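Local coordinates for hypothetical conserved protein (Geobacillus kaustophilus, PDB 2PQ0) that is of unknown specific function but, as a haloacid dehalogenase-like hydrolase, is probably a magnesium-dependent phosphatase, at residues S61-N66 / E186-M191; E107-S112 / L126-P131. All coordinates share one frame; numbering follows the deposited sequence.

Interaction 1: S61-N66 / E186-M191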
ATOM      1  N   SER A  61       9.576   9.909   1.612  1.00 35.23           N
ATOM      2  CA  SER A  61       8.594  10.065   2.683  1.00 34.68           C
ATOM      3  C   SER A  61       7.352   9.334   2.210  1.00 33.53           C
ATOM      4  O   SER A  61       6.864   9.575   1.104  1.00 33.64           O
ATOM      5  CB  SER A  61       8.280  11.538   2.931  1.00 37.24           C
ATOM      6  OG  SER A  61       9.410  12.204   3.458  1.00 39.13           O
ATOM      7  N   PHE A  62       6.831   8.442   3.041  1.00 28.79           N
ATOM      8  CA  PHE A  62       5.686   7.657   2.617  1.00 27.85           C
ATOM      9  C   PHE A  62       4.938   6.915   3.710  1.00 27.31           C
ATOM     10  O   PHE A  62       5.458   6.657   4.796  1.00 27.37           O
ATOM     11  CB  PHE A  62       6.147   6.621   1.584  1.00 29.70           C
ATOM     12  CG  PHE A  62       7.283   5.744   2.067  1.00 28.89           C
ATOM     13  CD1 PHE A  62       8.609   6.064   1.769  1.00 28.60           C
ATOM     14  CD2 PHE A  62       7.029   4.601   2.821  1.00 26.96           C
ATOM     15  CE1 PHE A  62       9.670   5.260   2.210  1.00 27.37           C
ATOM     16  CE2 PHE A  62       8.079   3.781   3.271  1.00 26.85           C
ATOM     17  CZ  PHE A  62       9.407   4.114   2.962  1.00 27.52           C
ATOM     18  N   VAL A  63       3.703   6.568   3.393  1.00 31.50           N
ATOM     19  CA  VAL A  63       2.880   5.796   4.294  1.00 31.74           C
ATOM     20  C   VAL A  63       2.768   4.453   3.576  1.00 32.04           C
ATOM     21  O   VAL A  63       2.318   4.393   2.429  1.00 31.92           O
ATOM     22  CB  VAL A  63       1.489   6.426   4.461  1.00 36.46           C
ATOM     23  CG1 VAL A  63       0.631   5.554   5.356  1.00 36.43           C
ATOM     24  CG2 VAL A  63       1.626   7.823   5.055  1.00 36.30           C
ATOM     25  N   SER A  64       3.219   3.385   4.227  1.00 33.92           N
ATOM     26  CA  SER A  64       3.160   2.061   3.621  1.00 34.02           C
ATOM     27  C   SER A  64       2.398   1.095   4.522  1.00 34.61           C
ATOM     28  O   SER A  64       2.107   1.411   5.680  1.00 34.40           O
ATOM     29  CB  SER A  64       4.573   1.531   3.360  1.00 26.97           C
ATOM     30  OG  SER A  64       5.241   1.213   4.566  1.00 26.88           O
ATOM     31  N   PHE A  65       2.094  -0.089   3.993  1.00 32.71           N
ATOM     32  CA  PHE A  65       1.345  -1.089   4.746  1.00 33.27           C
ATOM     33  C   PHE A  65       0.075  -0.448   5.298  1.00 34.33           C
ATOM     34  O   PHE A  65      -0.304  -0.681   6.445  1.00 34.51           O
ATOM     35  CB  PHE A  65       2.188  -1.654   5.895  1.00 31.47           C
ATOM     36  CG  PHE A  65       3.204  -2.674   5.460  1.00 31.56           C
ATOM     37  CD1 PHE A  65       2.807  -3.826   4.787  1.00 30.19           C
ATOM     38  CD2 PHE A  65       4.553  -2.505   5.755  1.00 30.23           C
ATOM     39  CE1 PHE A  65       3.737  -4.800   4.418  1.00 31.54           C
ATOM     40  CE2 PHE A  65       5.494  -3.473   5.391  1.00 31.04           C
ATOM     41  CZ  PHE A  65       5.082  -4.625   4.722  1.00 30.15           C
ATOM     42  N   ASN A  66      -0.565   0.365   4.459  1.00 38.22           N
ATOM     43  CA  ASN A  66      -1.793   1.064   4.817  1.00 39.42           C
ATOM     44  C   ASN A  66      -1.700   1.861   6.113  1.00 39.55           C
ATOM     45  O   ASN A  66      -2.676   1.978   6.846  1.00 39.75           O
ATOM     46  CB  ASN A  66      -2.954   0.077   4.904  1.00 51.31           C
ATOM     47  CG  ASN A  66      -3.664  -0.101   3.580  1.00 53.60           C
ATOM     48  OD1 ASN A  66      -4.471  -1.015   3.416  1.00 55.35           O
ATOM     49  ND2 ASN A  66      -3.381   0.780   2.632  1.00 55.31           N
ATOM     50  N   GLU A 186      -4.663   7.758   8.810  1.00 42.35           N
ATOM     51  CA  GLU A 186      -4.015   7.972  10.096  1.00 43.57           C
ATOM     52  C   GLU A 186      -2.512   8.123   9.875  1.00 43.30           C
ATOM     53  O   GLU A 186      -1.810   8.731  10.682  1.00 43.65           O
ATOM     54  CB  GLU A 186      -4.301   6.801  11.039  1.00 85.84           C
ATOM     55  CG  GLU A 186      -3.900   7.052  12.487  1.00 90.48           C
ATOM     56  CD  GLU A 186      -4.672   8.199  13.123  1.00 95.04           C
ATOM     57  OE1 GLU A 186      -5.536   8.796  12.443  1.00 96.51           O
ATOM     58  OE2 GLU A 186      -4.416   8.504  14.308  1.00 97.37           O
ATOM     59  N   GLY A 187      -2.022   7.560   8.775  1.00 39.18           N
ATOM     60  CA  GLY A 187      -0.612   7.668   8.460  1.00 39.32           C
ATOM     61  C   GLY A 187      -0.373   9.039   7.869  1.00 39.53           C
ATOM     62  O   GLY A 187       0.579   9.721   8.234  1.00 39.23           O
ATOM     63  N   ILE A 188      -1.250   9.438   6.950  1.00 44.62           N
ATOM     64  CA  ILE A 188      -1.171  10.738   6.297  1.00 45.51           C
ATOM     65  C   ILE A 188      -1.275  11.819   7.366  1.00 46.72           C
ATOM     66  O   ILE A 188      -0.629  12.864   7.293  1.00 46.19           O
ATOM     67  CB  ILE A 188      -2.328  10.917   5.283  1.00 37.16           C
ATOM     68  CG1 ILE A 188      -2.076  10.043   4.049  1.00 36.55           C
ATOM     69  CG2 ILE A 188      -2.472  12.385   4.895  1.00 37.04           C
ATOM     70  CD1 ILE A 188      -3.178  10.094   3.009  1.00 36.24           C
ATOM     71  N   ARG A 189      -2.100  11.548   8.366  1.00 44.28           N
ATOM     72  CA  ARG A 189      -2.309  12.476   9.461  1.00 46.90           C
ATOM     73  C   ARG A 189      -1.042  12.684  10.298  1.00 48.00           C
ATOM     74  O   ARG A 189      -0.658  13.818  10.584  1.00 48.22           O
ATOM     75  CB  ARG A 189      -3.439  11.967  10.352  1.00 73.09           C
ATOM     76  CG  ARG A 189      -3.593  12.763  11.621  1.00 75.76           C
ATOM     77  CD  ARG A 189      -4.286  11.964  12.705  1.00 80.82           C
ATOM     78  NE  ARG A 189      -3.679  12.215  14.016  1.00 82.15           N
ATOM     79  CZ  ARG A 189      -2.821  11.397  14.627  1.00 83.50           C
ATOM     80  NH1 ARG A 189      -2.459  10.254  14.060  1.00 82.57           N
ATOM     81  NH2 ARG A 189      -2.315  11.726  15.807  1.00 84.07           N
HETATM   82  N   MSE A 190      -0.405  11.587  10.697  1.00 47.09           N
HETATM   83  CA  MSE A 190       0.808  11.655  11.507  1.00 47.09           C
HETATM   84  C   MSE A 190       1.924  12.446  10.840  1.00 47.09           C
HETATM   85  O   MSE A 190       2.706  13.124  11.507  1.00 77.59           O
HETATM   86  CB  MSE A 190       1.328  10.252  11.801  1.00 67.73           C
HETATM   87  CG  MSE A 190       0.371   9.383  12.555  1.00 67.73           C
HETATM   88 SE   MSE A 190       1.229   7.741  13.031  1.00 67.73          SE
HETATM   89  CE  MSE A 190      -0.218   6.924  14.023  1.00 67.73           C
HETATM   90  N   MSE A 191       1.999  12.356   9.519  1.00 48.17           N
HETATM   91  CA  MSE A 191       3.041  13.051   8.798  1.00 48.17           C
HETATM   92  C   MSE A 191       2.800  14.546   8.646  1.00 48.17           C
HETATM   93  O   MSE A 191       3.737  15.334   8.765  1.00 81.97           O
HETATM   94  CB  MSE A 191       3.251  12.428   7.428  1.00 79.56           C
HETATM   95  CG  MSE A 191       4.543  12.882   6.808  1.00 79.56           C
HETATM   96 SE   MSE A 191       4.965  11.954   5.207  1.00 79.56          SE
HETATM   97  CE  MSE A 191       5.830  10.415   5.978  1.00 79.56           C
TER

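Interaction 2: E107-S112 / L126-P131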
ATOM      1  N   GLU A 107      11.444  -4.986   4.760  1.00 32.40           N
ATOM      2  CA  GLU A 107      12.465  -5.238   3.746  1.00 33.67           C
ATOM      3  C   GLU A 107      12.260  -6.427   2.820  1.00 32.43           C
ATOM      4  O   GLU A 107      12.696  -6.391   1.673  1.00 33.13           O
ATOM      5  CB  GLU A 107      13.832  -5.400   4.411  1.00 83.86           C
ATOM      6  CG  GLU A 107      14.350  -4.183   5.142  1.00 85.72           C
ATOM      7  CD  GLU A 107      15.539  -4.523   6.020  1.00 87.50           C
ATOM      8  OE1 GLU A 107      16.487  -5.162   5.514  1.00 92.27           O
ATOM      9  OE2 GLU A 107      15.529  -4.151   7.213  1.00 91.34           O
ATOM     10  N   LYS A 108      11.608  -7.481   3.296  1.00 33.25           N
ATOM     11  CA  LYS A 108      11.447  -8.658   2.454  1.00 32.79           C
ATOM     12  C   LYS A 108      10.340  -9.605   2.868  1.00 32.55           C
ATOM     13  O   LYS A 108       9.628  -9.367   3.840  1.00 32.49           O
ATOM     14  CB  LYS A 108      12.765  -9.424   2.431  1.00 39.20           C
ATOM     15  CG  LYS A 108      13.278  -9.755   3.826  1.00 39.26           C
ATOM     16  CD  LYS A 108      14.730 -10.147   3.792  1.00 41.05           C
ATOM     17  CE  LYS A 108      15.343 -10.041   5.173  1.00 43.36           C
ATOM     18  NZ  LYS A 108      16.832  -9.942   5.098  1.00 46.41           N
HETATM   19  N   MSE A 109      10.223 -10.691   2.110  1.00 28.06           N
HETATM   20  CA  MSE A 109       9.227 -11.735   2.347  1.00 28.06           C
HETATM   21  C   MSE A 109       9.926 -13.068   2.555  1.00 28.06           C
HETATM   22  O   MSE A 109      11.030 -13.289   2.062  1.00 38.85           O
HETATM   23  CB  MSE A 109       8.317 -11.921   1.144  1.00 48.38           C
HETATM   24  CG  MSE A 109       7.605 -10.718   0.676  1.00 48.38           C
HETATM   25 SE   MSE A 109       6.704 -11.198  -0.934  1.00 48.38          SE
HETATM   26  CE  MSE A 109       8.016 -10.661  -2.236  1.00 48.38           C
ATOM     27  N   ARG A 110       9.247 -13.961   3.261  1.00 29.96           N
ATOM     28  CA  ARG A 110       9.763 -15.289   3.523  1.00 29.09           C
ATOM     29  C   ARG A 110       8.584 -16.254   3.625  1.00 29.18           C
ATOM     30  O   ARG A 110       7.554 -15.922   4.213  1.00 29.26           O
ATOM     31  CB  ARG A 110      10.583 -15.292   4.818  1.00 31.30           C
ATOM     32  CG  ARG A 110      11.933 -14.612   4.690  1.00 28.53           C
ATOM     33  CD  ARG A 110      12.837 -15.397   3.743  1.00 26.59           C
ATOM     34  NE  ARG A 110      14.202 -14.871   3.670  1.00 24.31           N
ATOM     35  CZ  ARG A 110      14.616 -13.909   2.846  1.00 25.33           C
ATOM     36  NH1 ARG A 110      13.788 -13.325   1.993  1.00 20.64           N
ATOM     37  NH2 ARG A 110      15.886 -13.538   2.866  1.00 24.84           N
ATOM     38  N   ALA A 111       8.733 -17.438   3.037  1.00 32.67           N
ATOM     39  CA  ALA A 111       7.676 -18.441   3.076  1.00 32.07           C
ATOM     40  C   ALA A 111       7.907 -19.442   4.198  1.00 32.00           C
ATOM     41  O   ALA A 111       9.047 -19.728   4.561  1.00 32.15           O
ATOM     42  CB  ALA A 111       7.597 -19.168   1.748  1.00 18.62           C
ATOM     43  N   SER A 112       6.817 -19.972   4.743  1.00 29.20           N
ATOM     44  CA  SER A 112       6.892 -20.952   5.818  1.00 28.95           C
ATOM     45  C   SER A 112       7.062 -22.339   5.204  1.00 29.70           C
ATOM     46  O   SER A 112       7.359 -23.308   5.903  1.00 30.54           O
ATOM     47  CB  SER A 112       5.619 -20.915   6.663  1.00 25.59           C
ATOM     48  OG  SER A 112       4.500 -21.364   5.914  1.00 24.73           O
ATOM     49  N   LEU A 126       1.811 -12.154  -9.910  1.00 34.80           N
ATOM     50  CA  LEU A 126       2.306 -10.845  -9.501  1.00 35.18           C
ATOM     51  C   LEU A 126       3.645 -10.606 -10.187  1.00 35.36           C
ATOM     52  O   LEU A 126       4.231  -9.543 -10.057  1.00 35.91           O
ATOM     53  CB  LEU A 126       2.518 -10.825  -7.987  1.00 36.69           C
ATOM     54  CG  LEU A 126       1.598 -10.018  -7.074  1.00 38.34           C
ATOM     55  CD1 LEU A 126       0.155 -10.123  -7.532  1.00 36.56           C
ATOM     56  CD2 LEU A 126       1.774 -10.525  -5.646  1.00 37.38           C
ATOM     57  N   LYS A 127       4.124 -11.616 -10.907  1.00 35.59           N
ATOM     58  CA  LYS A 127       5.404 -11.556 -11.600  1.00 35.53           C
ATOM     59  C   LYS A 127       6.548 -11.668 -10.590  1.00 35.20           C
ATOM     60  O   LYS A 127       7.597 -11.037 -10.736  1.00 34.95           O
ATOM     61  CB  LYS A 127       5.519 -10.257 -12.388  1.00 41.97           C
ATOM     62  CG  LYS A 127       4.378 -10.035 -13.355  1.00 42.91           C
ATOM     63  CD  LYS A 127       4.372 -11.075 -14.452  1.00 44.95           C
ATOM     64  CE  LYS A 127       3.438 -10.660 -15.570  1.00 46.42           C
ATOM     65  NZ  LYS A 127       3.735 -11.393 -16.835  1.00 45.88           N
ATOM     66  N   PHE A 128       6.328 -12.478  -9.561  1.00 39.30           N
ATOM     67  CA  PHE A 128       7.330 -12.706  -8.532  1.00 38.88           C
ATOM     68  C   PHE A 128       7.671 -14.177  -8.363  1.00 38.59           C
ATOM     69  O   PHE A 128       6.826 -15.053  -8.521  1.00 39.36           O
ATOM     70  CB  PHE A 128       6.869 -12.155  -7.183  1.00 37.27           C
ATOM     71  CG  PHE A 128       7.296 -10.749  -6.939  1.00 37.13           C
ATOM     72  CD1 PHE A 128       6.597  -9.692  -7.503  1.00 38.35           C
ATOM     73  CD2 PHE A 128       8.445 -10.482  -6.202  1.00 38.18           C
ATOM     74  CE1 PHE A 128       7.039  -8.386  -7.346  1.00 39.68           C
ATOM     75  CE2 PHE A 128       8.898  -9.183  -6.039  1.00 38.73           C
ATOM     76  CZ  PHE A 128       8.191  -8.129  -6.616  1.00 39.45           C
ATOM     77  N   ALA A 129       8.930 -14.438  -8.043  1.00 32.79           N
ATOM     78  CA  ALA A 129       9.395 -15.794  -7.820  1.00 31.53           C
ATOM     79  C   ALA A 129       8.930 -16.220  -6.432  1.00 30.69           C
ATOM     80  O   ALA A 129       8.477 -15.396  -5.642  1.00 31.01           O
ATOM     81  CB  ALA A 129      10.905 -15.838  -7.899  1.00 25.52           C
ATOM     82  N   HIS A 130       9.044 -17.509  -6.138  1.00 27.81           N
ATOM     83  CA  HIS A 130       8.636 -18.031  -4.845  1.00 26.85           C
ATOM     84  C   HIS A 130       9.620 -17.460  -3.828  1.00 27.51           C
ATOM     85  O   HIS A 130      10.834 -17.535  -4.016  1.00 27.67           O
ATOM     86  CB  HIS A 130       8.687 -19.565  -4.885  1.00 27.87           C
ATOM     87  CG  HIS A 130       8.181 -20.236  -3.642  1.00 25.85           C
ATOM     88  ND1 HIS A 130       7.226 -21.231  -3.675  1.00 24.21           N
ATOM     89  CD2 HIS A 130       8.534 -20.095  -2.343  1.00 21.25           C
ATOM     90  CE1 HIS A 130       7.014 -21.676  -2.449  1.00 22.46           C
ATOM     91  NE2 HIS A 130       7.797 -21.004  -1.622  1.00 21.20           N
ATOM     92  N   PRO A 131       9.113 -16.844  -2.756  1.00 28.63           N
ATOM     93  CA  PRO A 131      10.011 -16.273  -1.743  1.00 28.73           C
ATOM     94  C   PRO A 131      10.865 -17.340  -1.060  1.00 29.88           C
ATOM     95  O   PRO A 131      10.454 -18.494  -0.955  1.00 30.01           O
ATOM     96  CB  PRO A 131       9.048 -15.591  -0.762  1.00 20.97           C
ATOM     97  CG  PRO A 131       7.912 -15.161  -1.645  1.00 20.73           C
ATOM     98  CD  PRO A 131       7.722 -16.401  -2.531  1.00 20.92           C
TER

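Interaction 1: S61-N66 / E186-M191
Val63 faces Gly187 where strand 62-64 crosses residues 186-191 of helix 184-195; their CA atoms, 5.7 Å apart, are the nearest CA pair between the segments. The two axes come within 8.4 Å and run nearly antiparallel, at 152°, and no hydrogen bond joins the segments. Both branches of Val63 press on the helix backbone. CG1, placed anti to the backbone N (chi1 177°), rests 4.0 Å from Gly187 CA, while CG2 reaches the following peptide, 3.7 Å from Gly187 C. The valine thus packs directly on the backbone at Gly187, which has no side chain. CG2 also lies alongside Ile188, whose side chain touches Met214 and Phe217 of helix 212-217 and Phe7 of strand 5-8. One turn later, selenomethionine Met191 reaches back to the start of the strand. Its chain is extended as far as SE and then bends (chi3 -85°), bringing CE to 3.7 Å from Phe62 N, while SE lies 4.0 Å from Ser61 CB. The hydroxyl of Ser61 is engaged by Glu73 N and Tyr38 OH. On the outer side of the helix, Arg189 NH1 and Glu186 OE2 form a salt bridge of 2.6 Å. Buried, apolar packing of a helix against one face of a central, largely parallel sheet is characteristic of the Rossmann-like core domain of haloacid dehalogenase-like hydrolases.

Interaction 2: E107-S112 / L126-P131
Edge strand 109-111 of the antiparallel five-stranded sheet is met here by the loop that follows helix 117-125, and Met109, Ala111 and Pro131 form the middle of the contact. The helix ends in a Schellman motif at Lys127, after which the chain returns toward the strand. Arg110 and Pro131 have the nearest CA atoms, 5.4 Å apart, yet the side chain of Arg110 starts off away from the loop, and its guanidinium folds back: NH1 donates to Met109 O (2.8 Å), the oxygen lying close to the guanidinium plane. Selenomethionine Met109 meets the loop at two points: CB touches Pro131 CB at 4.2 Å, and the bent end of the chain (chi3 -94°) brings CE to 4.0 Å from Phe128 CD2, the two side chains crossing at about a right angle. Ala111 CB lies 3.8 Å from His130 NE2, a nitrogen hydrogen-bonded to Ile113 O just beyond the strand. Met123 and Ile119 of helix 117-125 close over Pro131. No hydrogen bond joins the two segments; just past Pro131, backbone bonds of Ala111 with Pro132 and Asp134 tie the chain to the strand. The arrangement, a helix and its returning loop laid against a sheet, is consistent with the alpha/beta (C2-type) cap of Cof-type haloacid dehalogenase-like hydrolases.

Overall arrangement
The two contacts belong to different parts of the fold, their centres 24 Å apart on opposite sides of the chain's centre. Interaction 1 joins the eight-stranded mixed sheet of the core to helix 184-195; interaction 2 joins the edge of the five-stranded antiparallel sheet to a loop. Along the chain, interaction 2 is nested between the segments of interaction 1: the chain leaves the core after strand 75-79, builds the second sheet with its helices, and comes back at helix 184-195. This order is that expected of a C2-type cap inserted into a haloacid dehalogenase core. The nearest atoms of the two interactions are about 6 Å apart and do not touch; in this family the active site generally lies between core and cap.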